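PDB 2XUA: 3-oxoadipate enol-lactonase from Burkholderia xenovorans, which probably hydrolyses the enol-lactone of 3-oxoadipate to 3-oxoadipate, a late step in the bacterial breakdown of catechol-type aromatic compounds. Local coordinates for residues B[66-70]-B[71-75]. Residues are numbered along the deposited sequence; the frame is centred on the assembly and turned at random.
Sequences SEAPK and GPYTI
In the surface loop that joins strand 54-58 to helix 75-88 of the α/β-hydrolase fold, Y73 reaches back across the turn to P69. Its hydroxyl OH donates to P69 O at 2.7 Å. The donor sits well off the carbonyl plane, tilted by 33°. The Y73 side chain gets there because CG lies anti to its own carbonyl carbon (chi1 -56°). Tyrosine suits this place: its long flat ring spans the turn, and the phenol at its end satisfies a carbonyl. The proline ring crosses the tyrosine at about a right angle, with P69 CD 3.7 Å from Y73 CZ, while K70 O lies near the plane of the aromatic ring, at its edge. One water links K70 O (3.0 Å) and P72 O (2.7 Å) by donating to both. The peptide bond before P72 is cis, a form proline adopts far more readily than other residues. K70 is exposed, its aliphatic CG resting 3.4 Å from G71 O before the chain bends. R61 makes a cation-pi contact with Y73, which also packs on helix 183-195. Tied by Y73, the loop runs into T74, the N-cap of helix 75-88, as a strand-to-helix connection of the α/β-hydrolase fold.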
# COMPACT_ATOMS: atom_id res chain seq x y z
N SER B 66 -6.11 -3.08 -10.33
CA SER B 66 -7.03 -3.81 -11.18
C SER B 66 -7.31 -2.91 -12.40
O SER B 66 -7.01 -1.70 -12.39
CB SER B 66 -8.33 -4.12 -10.46
OG SER B 66 -8.16 -5.14 -9.45
N GLU B 67 -7.95 -3.49 -13.41
CA GLU B 67 -8.34 -2.71 -14.57
C GLU B 67 -9.45 -1.77 -14.18
O GLU B 67 -10.24 -2.07 -13.28
CB GLU B 67 -8.85 -3.68 -15.64
CG GLU B 67 -9.31 -3.04 -16.97
CD GLU B 67 -10.04 -4.07 -17.84
OE1 GLU B 67 -9.38 -4.96 -18.41
OE2 GLU B 67 -11.28 -4.04 -17.90
N ALA B 68 -9.50 -0.61 -14.82
CA ALA B 68 -10.73 0.20 -14.78
C ALA B 68 -11.50 0.14 -16.11
O ALA B 68 -11.36 1.02 -16.93
CB ALA B 68 -10.40 1.62 -14.43
N PRO B 69 -12.36 -0.87 -16.32
CA PRO B 69 -13.06 -0.91 -17.60
C PRO B 69 -14.10 0.21 -17.75
O PRO B 69 -14.19 1.12 -16.90
CB PRO B 69 -13.75 -2.28 -17.59
CG PRO B 69 -13.97 -2.59 -16.16
CD PRO B 69 -13.00 -1.75 -15.33
N LYS B 70 -14.85 0.16 -18.86
CA LYS B 70 -15.76 1.24 -19.22
C LYS B 70 -16.95 1.23 -18.28
O LYS B 70 -17.61 0.19 -18.08
CB LYS B 70 -16.22 1.12 -20.70
CG LYS B 70 -17.46 1.99 -21.08
CD LYS B 70 -17.81 1.95 -22.61
CE LYS B 70 -18.67 0.72 -23.04
NZ LYS B 70 -20.16 0.81 -22.76
N GLY B 71 -17.18 2.38 -17.66
CA GLY B 71 -18.34 2.54 -16.80
C GLY B 71 -19.56 3.10 -17.55
O GLY B 71 -19.45 3.40 -18.74
N PRO B 72 -20.72 3.24 -16.85
CA PRO B 72 -20.91 3.06 -15.41
C PRO B 72 -20.71 1.60 -15.00
O PRO B 72 -20.75 0.74 -15.87
CB PRO B 72 -22.38 3.40 -15.21
CG PRO B 72 -23.03 2.93 -16.47
CD PRO B 72 -22.02 3.33 -17.56
N TYR B 73 -20.52 1.32 -13.71
CA TYR B 73 -20.47 -0.08 -13.26
C TYR B 73 -21.76 -0.37 -12.58
O TYR B 73 -22.55 0.54 -12.24
CB TYR B 73 -19.30 -0.37 -12.29
CG TYR B 73 -17.94 -0.02 -12.81
CD1 TYR B 73 -17.66 -0.04 -14.17
CD2 TYR B 73 -16.90 0.26 -11.94
CE1 TYR B 73 -16.40 0.28 -14.63
CE2 TYR B 73 -15.66 0.55 -12.38
CZ TYR B 73 -15.39 0.57 -13.74
OH TYR B 73 -14.13 0.90 -14.17
N THR B 74 -22.01 -1.64 -12.37
CA THR B 74 -23.24 -2.01 -11.71
C THR B 74 -22.91 -2.95 -10.58
O THR B 74 -21.84 -3.59 -10.61
CB THR B 74 -24.20 -2.72 -12.69
OG1 THR B 74 -23.65 -3.98 -13.08
CG2 THR B 74 -24.44 -1.84 -13.95
N ILE B 75 -23.84 -3.04 -9.63
CA ILE B 75 -23.75 -4.00 -8.51
C ILE B 75 -23.66 -5.47 -9.00
O ILE B 75 -22.99 -6.33 -8.34
CB ILE B 75 -24.87 -3.78 -7.46
CG1 ILE B 75 -24.64 -4.56 -6.16
CG2 ILE B 75 -26.32 -4.16 -8.05
CD1 ILE B 75 -23.32 -4.22 -5.42
O HOH W 1 -20.28 -1.19 -17.66